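Local coordinates for coenzyme F420-dependent N(5),N(10)-methenyltetrahydromethanopterin reductase-related protein (Desulfurobacterium thermolithotrophum DSM 11699, PDB 6HUZ) that binds the iron-guanylylpyridinol cofactor and, as a bacterial paralog of [Fe]-hydrogenase, uses tetrahydrofolate derivatives as substrates, at residues Thr4-Gly9 against Glu83-Phe88; Val112-Cys117 against Ser143-Ala148; His158-Thr163 against Glu190-Pro195. One frame throughout, in Å; residues are numbered along the deposited sequence.

Contact 1: Thr4-Gly9 against Glu83-Phe88; sequences TVYGFG and EVAILF. With FE9 (iron-guanylyl pyridinol cofactor), chain B.
Tyr-6 and Phe-88 meet first through the backbone. Phe-88 N donates to Tyr-6 O at 2.8 Å, and the bond is bent, with 131° at the hydrogen. Phe-88 CG swings away from its own nitrogen (chi1 -160°), which carries the ring off the strand end to the cofactor. One ring face takes the pyridinol methyl, with CD1 3.4 Å from FE9 C5M. CE1 and CZ reach the pyridinol ring itself. With an alanine here, the pyridinol would probably lose the flat surface beneath its methyl and be less firmly placed.

Gly-7 CA lies 3.4 Å from Phe-88 O in a CA-H...O contact. A beta carbon at Gly-7 would clash with that oxygen. Gly-9 N donates to the ribose at FE9 O3', 2.8 Å away. This is the glycine-rich turn after the first strand, as in Rossmann-like folds.

Further back, Tyr-6 and Leu-87 run alongside each other, with Tyr-6 CB 3.9 Å from Leu-87 CD2. The Tyr-6 ring turns its edge to FE9 N2A, and Thr-4 CG2 covers one face. Its OH is hydrogen-bonded to Asp-75 O.

Straight parallel-strand bonds join the rest, such as Tyr-6 N to Ile-86 O at 2.7 Å. Strand 45-49 lies along the other edge of strand 2-6. Helix 95-103 packs on Tyr-6 and Leu-87, and helix 32-41 on Ile-86 and Phe-88.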
loop_
_atom_site.group_PDB
_atom_site.type_symbol
_atom_site.label_atom_id
_atom_site.label_comp_id
_atom_site.label_asym_id
_atom_site.label_seq_id
_atom_site.Cartn_x
_atom_site.Cartn_y
_atom_site.Cartn_z
ATOM N N THR A 4 22.530 -7.875 -27.900
ATOM C CA THR A 4 23.194 -6.587 -27.774
ATOM C C THR A 4 22.745 -6.001 -26.440
ATOM O O THR A 4 21.541 -5.872 -26.177
ATOM C CB THR A 4 22.854 -5.601 -28.898
ATOM O OG1 THR A 4 23.308 -6.141 -30.139
ATOM C CG2 THR A 4 23.504 -4.230 -28.684
ATOM N N VAL A 5 23.710 -5.647 -25.597
ATOM C CA VAL A 5 23.446 -5.020 -24.306
ATOM C C VAL A 5 23.776 -3.581 -24.556
ATOM O O VAL A 5 24.849 -3.279 -25.086
ATOM C CB VAL A 5 24.306 -5.617 -23.173
ATOM C CG1 VAL A 5 24.180 -4.775 -21.900
ATOM C CG2 VAL A 5 23.898 -7.077 -22.909
ATOM N N TYR A 6 22.870 -2.696 -24.210
ATOM C CA TYR A 6 23.075 -1.267 -24.407
ATOM C C TYR A 6 23.395 -0.661 -23.064
ATOM O O TYR A 6 22.537 -0.678 -22.211
ATOM C CB TYR A 6 21.809 -0.648 -25.009
ATOM C CG TYR A 6 21.704 -0.918 -26.496
ATOM C CD1 TYR A 6 22.345 -0.105 -27.416
ATOM C CD2 TYR A 6 20.978 -2.000 -26.977
ATOM C CE1 TYR A 6 22.297 -0.379 -28.782
ATOM C CE2 TYR A 6 20.919 -2.281 -28.345
ATOM C CZ TYR A 6 21.548 -1.444 -29.245
ATOM O OH TYR A 6 21.492 -1.717 -30.597
ATOM N N GLY A 7 24.616 -0.163 -22.874
ATOM C CA GLY A 7 25.041 0.442 -21.613
ATOM C C GLY A 7 26.057 -0.389 -20.855
ATOM O O GLY A 7 25.813 -1.550 -20.566
ATOM N N PHE A 8 27.223 0.187 -20.537
ATOM C CA PHE A 8 28.262 -0.569 -19.820
ATOM C C PHE A 8 27.921 -0.757 -18.342
ATOM O O PHE A 8 28.192 -1.820 -17.780
ATOM C CB PHE A 8 29.619 0.162 -19.923
ATOM C CG PHE A 8 30.814 -0.669 -19.503
ATOM C CD1 PHE A 8 31.462 -1.498 -20.415
ATOM C CD2 PHE A 8 31.287 -0.626 -18.200
ATOM C CE1 PHE A 8 32.579 -2.248 -20.038
ATOM C CE2 PHE A 8 32.391 -1.388 -17.819
ATOM C CZ PHE A 8 33.038 -2.189 -18.745
ATOM N N GLY A 9 27.389 0.299 -17.744
ATOM C CA GLY A 9 27.034 0.391 -16.332
ATOM C C GLY A 9 27.964 1.461 -15.784
ATOM O O GLY A 9 29.092 1.567 -16.264
ATOM N N GLU A 83 18.967 -10.176 -31.881
ATOM C CA GLU A 83 17.702 -10.905 -31.685
ATOM C C GLU A 83 17.106 -10.429 -30.360
ATOM O O GLU A 83 15.891 -10.479 -30.156
ATOM C CB GLU A 83 17.933 -12.404 -31.545
ATOM C CG GLU A 83 18.301 -13.125 -32.813
ATOM C CD GLU A 83 18.666 -14.537 -32.435
ATOM O OE1 GLU A 83 19.859 -14.896 -32.549
ATOM O OE2 GLU A 83 17.759 -15.276 -31.989
ATOM N N VAL A 84 17.980 -10.020 -29.433
ATOM C CA VAL A 84 17.594 -9.508 -28.117
ATOM C C VAL A 84 18.395 -8.200 -27.920
ATOM O O VAL A 84 19.614 -8.197 -28.078
ATOM C CB VAL A 84 17.901 -10.489 -26.962
ATOM C CG1 VAL A 84 17.644 -9.813 -25.607
ATOM C CG2 VAL A 84 17.083 -11.768 -27.082
ATOM N N ALA A 85 17.711 -7.116 -27.576
ATOM C CA ALA A 85 18.334 -5.824 -27.316
ATOM C C ALA A 85 17.982 -5.503 -25.864
ATOM O O ALA A 85 16.802 -5.370 -25.540
ATOM C CB ALA A 85 17.786 -4.759 -28.263
ATOM N N ILE A 86 18.988 -5.446 -24.978
ATOM C CA ILE A 86 18.775 -5.178 -23.566
ATOM C C ILE A 86 19.185 -3.748 -23.243
ATOM O O ILE A 86 20.338 -3.381 -23.467
ATOM C CB ILE A 86 19.495 -6.184 -22.649
ATOM C CG1 ILE A 86 18.963 -7.613 -22.910
ATOM C CG2 ILE A 86 19.223 -5.778 -21.167
ATOM C CD1 ILE A 86 19.832 -8.714 -22.410
ATOM N N LEU A 87 18.249 -2.956 -22.690
ATOM C CA LEU A 87 18.532 -1.566 -22.373
ATOM C C LEU A 87 18.991 -1.333 -20.941
ATOM O O LEU A 87 18.153 -1.109 -20.065
ATOM C CB LEU A 87 17.301 -0.713 -22.706
ATOM C CG LEU A 87 16.838 -0.783 -24.167
ATOM C CD1 LEU A 87 15.543 -0.035 -24.361
ATOM C CD2 LEU A 87 17.903 -0.210 -25.125
ATOM N N PHE A 88 20.327 -1.379 -20.707
ATOM C CA PHE A 88 20.937 -1.111 -19.388
ATOM C C PHE A 88 21.288 0.394 -19.531
ATOM O O PHE A 88 22.444 0.780 -19.455
ATOM C CB PHE A 88 22.215 -1.982 -19.197
ATOM C CG PHE A 88 22.596 -2.130 -17.745
ATOM C CD1 PHE A 88 23.425 -1.199 -17.128
ATOM C CD2 PHE A 88 22.083 -3.175 -16.978
ATOM C CE1 PHE A 88 23.710 -1.292 -15.766
ATOM C CE2 PHE A 88 22.383 -3.275 -15.615
ATOM C CZ PHE A 88 23.172 -2.319 -15.013
HETATM O O2 FE9 B . 21.471 0.886 -10.637
HETATM FE FE FE9 B . 19.639 -1.552 -11.684
HETATM C C1F FE9 B . 21.217 -2.466 -11.510
HETATM O O1F FE9 B . 22.190 -3.036 -11.406
HETATM C C2F FE9 B . 18.765 -3.016 -11.004
HETATM O O2F FE9 B . 18.236 -3.936 -10.616
HETATM C C8 FE9 B . 19.317 -2.079 -13.487
HETATM O O18 FE9 B . 18.814 -3.149 -13.781
HETATM C C7 FE9 B . 19.695 -1.105 -14.590
HETATM C C6 FE9 B . 20.491 -0.021 -13.923
HETATM N N1 FE9 B . 20.596 -0.066 -12.522
HETATM C C5 FE9 B . 21.148 1.022 -14.727
HETATM C C5M FE9 B . 20.963 1.038 -16.217
HETATM C C4 FE9 B . 21.931 2.053 -14.026
HETATM C C3 FE9 B . 22.031 2.004 -12.541
HETATM C C3M FE9 B . 22.832 3.012 -11.756
HETATM C C2 FE9 B . 21.334 0.881 -11.810
HETATM O O3P FE9 B . 22.458 3.052 -14.786
HETATM P P1 FE9 B . 24.013 3.124 -15.217
HETATM O O1P FE9 B . 24.804 2.293 -14.324
HETATM O O2P FE9 B . 24.489 4.652 -14.981
HETATM O "O5'" FE9 B . 24.071 2.635 -16.733
HETATM C "C5'" FE9 B . 23.577 3.417 -17.809
HETATM C "C4'" FE9 B . 24.564 3.234 -18.957
HETATM O "O4'" FE9 B . 24.046 3.845 -20.132
HETATM C "C1'" FE9 B . 25.146 4.353 -20.876
HETATM C "C2'" FE9 B . 26.063 4.917 -19.812
HETATM O "O2'" FE9 B . 27.419 5.099 -20.241
HETATM C "C3'" FE9 B . 25.918 3.891 -18.694
HETATM O "O3'" FE9 B . 26.940 2.893 -18.723
HETATM N N9A FE9 B . 24.660 5.300 -21.897
HETATM C C4A FE9 B . 24.341 4.900 -23.106
HETATM N N3A FE9 B . 24.422 3.704 -23.733
HETATM C C2A FE9 B . 24.069 3.626 -25.033
HETATM N N2A FE9 B . 24.126 2.404 -25.609
HETATM N N1A FE9 B . 23.651 4.680 -25.760
HETATM C C6A FE9 B . 23.590 5.924 -25.254
HETATM O O6A FE9 B . 23.186 6.884 -25.931
HETATM C C5A FE9 B . 23.926 6.103 -23.839
HETATM N N7A FE9 B . 23.974 7.126 -22.973
HETATM C C8A FE9 B . 24.420 6.622 -21.793
HETATM O O HOH W 1 19.357 -0.370 -9.794
#

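Contact 2: Val112-Cys117 against Ser143-Ala148; sequences VICTTC and STMHPA. With FE9 (iron-guanylyl pyridinol cofactor), chain B.
Cys-117 and His-146 meet beside the iron. His-146 can be followed from CB outward. The first torsion (chi1 -165°) sets CG opposite the backbone N and sends the ring to Cys-117. One ring face receives the Cys-117 backbone, with N 3.7 Å above the plane and offset toward the rim. CD2 lies 3.7 Å from Cys-117 CA. On the other branch, ND1 accepts Ala-148 N at 2.9 Å, with the donor in the ring plane. CE1 comes to 3.4 Å from the cofactor carbonyl oxygen FE9 O2F. At the tip, NE2 is 3.2 Å from Cys-117 CB and hydrogen-bonded to Asp-204 OD1. Two polar partners thus fix the ring's rotation.

Cys-117 SG binds the iron at 2.5 Å, and a water is a further ligand. Cys-117 N donates to the acyl oxygen FE9 O18 at 3.2 Å. Pro-147 CG touches the same oxygen. Thr-116 OG1 is hydrogen-bonded to Leu-87 O. The bound methenyltetrahydrofolate touches Cys-117, consistent with the active site lying at this end of the sheet.

Behind it, strands 112-115 and 141-144 of the same chain pair in parallel. Met-145 N to Thr-115 O is one of three backbone bonds. Cys-114 SG packs on Met-145 CG.

Strand 112-115 lies between strands 84-87 and 141-144. Helix 174-186 packs against Cys-114 and Ser-143, and helix 121-127 against Thr-115 and Thr-144.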
loop_
_atom_site.group_PDB
_atom_site.type_symbol
_atom_site.label_atom_id
_atom_site.label_comp_id
_atom_site.label_asym_id
_atom_site.label_seq_id
_atom_site.Cartn_x
_atom_site.Cartn_y
_atom_site.Cartn_z
ATOM N N VAL A 112 13.329 -8.846 -29.803
ATOM C CA VAL A 112 12.612 -8.418 -28.583
ATOM C C VAL A 112 13.480 -7.338 -27.907
ATOM O O VAL A 112 14.691 -7.504 -27.798
ATOM C CB VAL A 112 12.230 -9.590 -27.621
ATOM C CG1 VAL A 112 13.431 -10.469 -27.287
ATOM C CG2 VAL A 112 11.522 -9.093 -26.330
ATOM N N ILE A 113 12.856 -6.219 -27.490
ATOM C CA ILE A 113 13.531 -5.117 -26.809
ATOM C C ILE A 113 13.228 -5.326 -25.316
ATOM O O ILE A 113 12.066 -5.505 -24.968
ATOM C CB ILE A 113 12.986 -3.746 -27.314
ATOM C CG1 ILE A 113 13.541 -3.435 -28.711
ATOM C CG2 ILE A 113 13.303 -2.625 -26.321
ATOM C CD1 ILE A 113 12.844 -2.266 -29.426
ATOM N N CYS A 114 14.261 -5.311 -24.445
ATOM C CA CYS A 114 14.096 -5.518 -23.012
ATOM C C CYS A 114 14.548 -4.336 -22.228
ATOM O O CYS A 114 15.634 -3.829 -22.490
ATOM C CB CYS A 114 14.859 -6.753 -22.546
ATOM S SG CYS A 114 14.370 -8.282 -23.356
ATOM N N THR A 115 13.750 -3.919 -21.215
ATOM C CA THR A 115 14.202 -2.824 -20.372
ATOM C C THR A 115 14.763 -3.472 -19.123
ATOM O O THR A 115 14.602 -4.686 -18.921
ATOM C CB THR A 115 13.103 -1.823 -20.090
ATOM O OG1 THR A 115 11.967 -2.483 -19.512
ATOM C CG2 THR A 115 12.733 -1.020 -21.352
ATOM N N THR A 116 15.445 -2.685 -18.304
ATOM C CA THR A 116 16.010 -3.143 -17.032
ATOM C C THR A 116 15.315 -2.274 -15.919
ATOM O O THR A 116 14.239 -1.748 -16.163
ATOM C CB THR A 116 17.538 -3.067 -17.067
ATOM O OG1 THR A 116 17.933 -1.701 -17.229
ATOM C CG2 THR A 116 18.125 -3.936 -18.168
ATOM N N CYS A 117 15.921 -2.102 -14.748
ATOM C CA CYS A 117 15.320 -1.323 -13.658
ATOM C C CYS A 117 15.075 0.145 -13.976
ATOM O O CYS A 117 14.322 0.764 -13.252
ATOM C CB CYS A 117 16.172 -1.439 -12.397
ATOM S SG CYS A 117 17.603 -0.306 -12.377
ATOM N N SER A 143 9.720 -6.814 -23.591
ATOM C CA SER A 143 9.752 -7.548 -22.326
ATOM C C SER A 143 10.871 -6.972 -21.471
ATOM O O SER A 143 11.219 -5.806 -21.655
ATOM C CB SER A 143 9.967 -9.033 -22.585
ATOM O OG SER A 143 9.909 -9.807 -21.399
ATOM N N THR A 144 11.422 -7.752 -20.530
ATOM C CA THR A 144 12.465 -7.251 -19.636
ATOM C C THR A 144 13.490 -8.307 -19.296
ATOM O O THR A 144 13.234 -9.502 -19.385
ATOM C CB THR A 144 11.867 -6.799 -18.208
ATOM O OG1 THR A 144 11.340 -7.920 -17.463
ATOM C CG2 THR A 144 10.772 -5.730 -18.290
ATOM N N MET A 145 14.666 -7.840 -18.868
ATOM C CA MET A 145 15.733 -8.701 -18.388
ATOM C C MET A 145 16.163 -7.932 -17.148
ATOM O O MET A 145 17.290 -7.470 -17.048
ATOM C CB MET A 145 16.856 -8.898 -19.423
ATOM C CG MET A 145 16.518 -9.990 -20.466
ATOM S SD MET A 145 16.317 -11.688 -19.856
ATOM C CE MET A 145 17.944 -12.123 -19.498
ATOM N N HIS A 146 15.209 -7.781 -16.200
ATOM C CA HIS A 146 15.425 -7.040 -14.971
ATOM C C HIS A 146 16.252 -7.907 -14.009
ATOM O O HIS A 146 15.777 -8.948 -13.557
ATOM C CB HIS A 146 14.089 -6.617 -14.356
ATOM C CG HIS A 146 14.234 -5.563 -13.314
ATOM N ND1 HIS A 146 15.220 -5.640 -12.347
ATOM C CD2 HIS A 146 13.495 -4.447 -13.102
ATOM C CE1 HIS A 146 15.042 -4.583 -11.571
ATOM N NE2 HIS A 146 14.031 -3.830 -12.000
ATOM N N PRO A 147 17.501 -7.474 -13.714
ATOM C CA PRO A 147 18.358 -8.256 -12.808
ATOM C C PRO A 147 17.892 -8.304 -11.358
ATOM O O PRO A 147 18.274 -9.245 -10.662
ATOM C CB PRO A 147 19.726 -7.589 -12.935
ATOM C CG PRO A 147 19.464 -6.221 -13.417
ATOM C CD PRO A 147 18.172 -6.234 -14.179
ATOM N N ALA A 148 17.115 -7.284 -10.907
ATOM C CA ALA A 148 16.568 -7.160 -9.528
ATOM C C ALA A 148 17.745 -7.456 -8.597
ATOM O O ALA A 148 17.661 -8.248 -7.651
ATOM C CB ALA A 148 15.446 -8.187 -9.319
HETATM O O2 FE9 B . 21.471 0.886 -10.637
HETATM FE FE FE9 B . 19.639 -1.552 -11.684
HETATM C C1F FE9 B . 21.217 -2.466 -11.510
HETATM O O1F FE9 B . 22.190 -3.036 -11.406
HETATM C C2F FE9 B . 18.765 -3.016 -11.004
HETATM O O2F FE9 B . 18.236 -3.936 -10.616
HETATM C C8 FE9 B . 19.317 -2.079 -13.487
HETATM O O18 FE9 B . 18.814 -3.149 -13.781
HETATM C C7 FE9 B . 19.695 -1.105 -14.590
HETATM C C6 FE9 B . 20.491 -0.021 -13.923
HETATM N N1 FE9 B . 20.596 -0.066 -12.522
HETATM C C5 FE9 B . 21.148 1.022 -14.727
HETATM C C5M FE9 B . 20.963 1.038 -16.217
HETATM C C4 FE9 B . 21.931 2.053 -14.026
HETATM C C3 FE9 B . 22.031 2.004 -12.541
HETATM C C3M FE9 B . 22.832 3.012 -11.756
HETATM C C2 FE9 B . 21.334 0.881 -11.810
HETATM O O3P FE9 B . 22.458 3.052 -14.786
HETATM P P1 FE9 B . 24.013 3.124 -15.217
HETATM O O1P FE9 B . 24.804 2.293 -14.324
HETATM O O2P FE9 B . 24.489 4.652 -14.981
HETATM O "O5'" FE9 B . 24.071 2.635 -16.733
HETATM C "C5'" FE9 B . 23.577 3.417 -17.809
HETATM C "C4'" FE9 B . 24.564 3.234 -18.957
HETATM O "O4'" FE9 B . 24.046 3.845 -20.132
HETATM C "C1'" FE9 B . 25.146 4.353 -20.876
HETATM C "C2'" FE9 B . 26.063 4.917 -19.812
HETATM O "O2'" FE9 B . 27.419 5.099 -20.241
HETATM C "C3'" FE9 B . 25.918 3.891 -18.694
HETATM O "O3'" FE9 B . 26.940 2.893 -18.723
HETATM N N9A FE9 B . 24.660 5.300 -21.897
HETATM C C4A FE9 B . 24.341 4.900 -23.106
HETATM N N3A FE9 B . 24.422 3.704 -23.733
HETATM C C2A FE9 B . 24.069 3.626 -25.033
HETATM N N2A FE9 B . 24.126 2.404 -25.609
HETATM N N1A FE9 B . 23.651 4.680 -25.760
HETATM C C6A FE9 B . 23.590 5.924 -25.254
HETATM O O6A FE9 B . 23.186 6.884 -25.931
HETATM C C5A FE9 B . 23.926 6.103 -23.839
HETATM N N7A FE9 B . 23.974 7.126 -22.973
HETATM C C8A FE9 B . 24.420 6.622 -21.793
HETATM O O HOH W 1 19.357 -0.370 -9.794
#

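Contact 3: His158-Thr163 against Glu190-Pro195; sequences HYLIAT and EAYLLP
Tyr-192 lies across both His-158 and Leu-160. It crosses His-158 at a slant, and its CE2 stands 3.6 Å from His-158 CB. Leu-160 also passes at an angle and brings CD2 to 3.5 Å from Tyr-192 CB. The same methyl touches CD2 of the ring. Glu-190 CG sits over one face of the tyrosine ring, offset toward the rim. The histidine ring itself turns away from strand 190-195. Its CG stands between the backbone N and the carbonyl carbon (chi1 46°), and NE2 is hydrogen-bonded to Ala-148 O. Further along this face, Leu-160 CD1 meets Leu-194 CD1 at 4.1 Å, again with the side chains at a slant.

The two strands run parallel and are joined through helix 174-186. This is a beta-alpha-beta unit of the HMD N-terminal domain. Five backbone hydrogen bonds hold the pair. Tyr-192 N to Tyr-159 O, 2.8 Å, is nearly straight at the hydrogen (169°). Toward the C-terminal ends the donors tilt out of the carbonyl planes, as Leu-194 N does at Ile-161 O.

The other face packs differently. Ile-161 and Leu-193 extend next to one another in the same direction, with Ile-161 CB 3.8 Å from Leu-193 CD2. Ile-161 CD1 reaches back to Ala-191 CB at 4.0 Å. At the strand end, Thr-163 meets Leu-193 at about a right angle, with CG2 3.6 Å from Leu-193 CB. Its OG1 is hydrogen-bonded to Glu-165 N.

Helix 174-186 packs on Ile-161 and Leu-193. Helix 196-203 packs on Leu-160, Ala-162 and Leu-194, on the opposite face. Tyr-192 also touches Asp-265 of the second subunit, and Leu-194 touches Asn-263 of that subunit.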
loop_
_atom_site.group_PDB
_atom_site.type_symbol
_atom_site.label_atom_id
_atom_site.label_comp_id
_atom_site.label_asym_id
_atom_site.label_seq_id
_atom_site.Cartn_x
_atom_site.Cartn_y
_atom_site.Cartn_z
ATOM N N HIS A 158 19.327 -14.294 -10.900
ATOM C CA HIS A 158 18.026 -14.467 -11.558
ATOM C C HIS A 158 17.752 -13.278 -12.417
ATOM O O HIS A 158 18.477 -12.289 -12.362
ATOM C CB HIS A 158 16.923 -14.420 -10.407
ATOM C CG HIS A 158 17.200 -13.265 -9.478
ATOM N ND1 HIS A 158 17.998 -13.420 -8.354
ATOM C CD2 HIS A 158 16.892 -11.955 -9.613
ATOM C CE1 HIS A 158 18.114 -12.212 -7.822
ATOM N NE2 HIS A 158 17.474 -11.297 -8.551
ATOM N N TYR A 159 16.666 -13.350 -13.167
ATOM C CA TYR A 159 16.171 -12.240 -13.977
ATOM C C TYR A 159 14.618 -12.236 -13.854
ATOM O O TYR A 159 14.001 -13.307 -13.761
ATOM C CB TYR A 159 16.516 -12.390 -15.449
ATOM C CG TYR A 159 17.953 -12.076 -15.798
ATOM C CD1 TYR A 159 18.430 -10.772 -15.762
ATOM C CD2 TYR A 159 18.835 -13.084 -16.177
ATOM C CE1 TYR A 159 19.743 -10.475 -16.091
ATOM C CE2 TYR A 159 20.155 -12.798 -16.515
ATOM C CZ TYR A 159 20.606 -11.490 -16.466
ATOM O OH TYR A 159 21.901 -11.178 -16.770
ATOM N N LEU A 160 14.015 -11.041 -13.883
ATOM C CA LEU A 160 12.579 -10.876 -13.879
ATOM C C LEU A 160 12.265 -10.581 -15.333
ATOM O O LEU A 160 12.822 -9.628 -15.896
ATOM C CB LEU A 160 12.138 -9.723 -12.971
ATOM C CG LEU A 160 12.575 -9.817 -11.520
ATOM C CD1 LEU A 160 11.839 -8.752 -10.672
ATOM C CD2 LEU A 160 12.315 -11.182 -10.956
ATOM N N ILE A 161 11.399 -11.415 -15.940
ATOM C CA ILE A 161 10.996 -11.358 -17.350
ATOM C C ILE A 161 9.521 -11.067 -17.476
ATOM O O ILE A 161 8.658 -11.837 -17.016
ATOM C CB ILE A 161 11.402 -12.679 -18.094
ATOM C CG1 ILE A 161 12.923 -12.878 -18.053
ATOM C CG2 ILE A 161 10.913 -12.698 -19.559
ATOM C CD1 ILE A 161 13.332 -14.337 -18.289
ATOM N N ALA A 162 9.218 -9.943 -18.100
ATOM C CA ALA A 162 7.822 -9.501 -18.243
ATOM C C ALA A 162 7.000 -10.357 -19.193
ATOM O O ALA A 162 7.437 -10.632 -20.293
ATOM C CB ALA A 162 7.790 -8.047 -18.716
ATOM N N THR A 163 5.792 -10.746 -18.772
ATOM C CA THR A 163 4.882 -11.537 -19.591
ATOM C C THR A 163 3.649 -10.669 -19.935
ATOM O O THR A 163 3.540 -9.534 -19.479
ATOM C CB THR A 163 4.414 -12.790 -18.834
ATOM O OG1 THR A 163 3.508 -12.393 -17.807
ATOM C CG2 THR A 163 5.574 -13.597 -18.256
ATOM N N GLU A 190 17.951 -17.997 -12.352
ATOM C CA GLU A 190 16.578 -18.454 -12.306
ATOM C C GLU A 190 15.751 -17.479 -13.153
ATOM O O GLU A 190 15.918 -16.282 -12.996
ATOM C CB GLU A 190 16.099 -18.392 -10.835
ATOM C CG GLU A 190 14.721 -18.984 -10.583
ATOM C CD GLU A 190 14.677 -20.491 -10.680
ATOM O OE1 GLU A 190 13.698 -21.029 -11.245
ATOM O OE2 GLU A 190 15.631 -21.135 -10.188
ATOM N N ALA A 191 14.866 -17.962 -14.034
ATOM C CA ALA A 191 13.993 -17.057 -14.827
ATOM C C ALA A 191 12.642 -16.847 -14.070
ATOM O O ALA A 191 11.854 -17.786 -13.943
ATOM C CB ALA A 191 13.705 -17.668 -16.185
ATOM N N TYR A 192 12.363 -15.632 -13.587
ATOM C CA TYR A 192 11.095 -15.377 -12.890
ATOM C C TYR A 192 10.164 -14.655 -13.861
ATOM O O TYR A 192 10.370 -13.478 -14.137
ATOM C CB TYR A 192 11.327 -14.518 -11.636
ATOM C CG TYR A 192 12.004 -15.258 -10.503
ATOM C CD1 TYR A 192 11.439 -16.410 -9.957
ATOM C CD2 TYR A 192 13.189 -14.791 -9.954
ATOM C CE1 TYR A 192 12.044 -17.074 -8.893
ATOM C CE2 TYR A 192 13.812 -15.460 -8.909
ATOM C CZ TYR A 192 13.237 -16.595 -8.376
ATOM O OH TYR A 192 13.871 -17.253 -7.352
ATOM N N LEU A 193 9.137 -15.346 -14.376
ATOM C CA LEU A 193 8.191 -14.733 -15.325
ATOM C C LEU A 193 7.067 -14.004 -14.575
ATOM O O LEU A 193 6.231 -14.644 -13.938
ATOM C CB LEU A 193 7.577 -15.816 -16.230
ATOM C CG LEU A 193 8.580 -16.746 -16.939
ATOM C CD1 LEU A 193 7.863 -17.716 -17.855
ATOM C CD2 LEU A 193 9.579 -15.975 -17.695
ATOM N N LEU A 194 7.019 -12.683 -14.664
ATOM C CA LEU A 194 5.973 -11.920 -13.979
ATOM C C LEU A 194 5.101 -11.108 -14.920
ATOM O O LEU A 194 5.545 -10.722 -15.991
ATOM C CB LEU A 194 6.618 -10.893 -13.013
ATOM C CG LEU A 194 7.647 -11.401 -12.019
ATOM C CD1 LEU A 194 8.053 -10.276 -11.099
ATOM C CD2 LEU A 194 7.128 -12.527 -11.198
ATOM N N PRO A 195 3.859 -10.784 -14.503
ATOM C CA PRO A 195 3.040 -9.896 -15.331
ATOM C C PRO A 195 3.896 -8.628 -15.521
ATOM O O PRO A 195 4.570 -8.148 -14.588
ATOM C CB PRO A 195 1.804 -9.621 -14.461
ATOM C CG PRO A 195 1.761 -10.720 -13.479
ATOM C CD PRO A 195 3.185 -11.138 -13.241
#

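Contacts 1 and 2 are buried and belong to one parallel sheet, in which strands 84-87 and 112-115 are neighbours. Ala-85 O and Cys-114 N probably join them by a hydrogen bond. Both end at the iron cofactor: contact 1 supports its ribose and pyridinol, while contact 2 supplies the sulfur that binds the metal. Contact 3 is only partly buried. It pairs strands 158-163 and 190-195, beside the edge strand 141-144. Backbone hydrogen bonds hold it, with aliphatic and aromatic side chains packed on its faces and some residues at the second subunit. It adjoins contact 2, where Thr-144 OG1 probably hydrogen-bonds to Leu-160 O. Contacts 1 and 3 do not touch; their centres are about 17 Å apart.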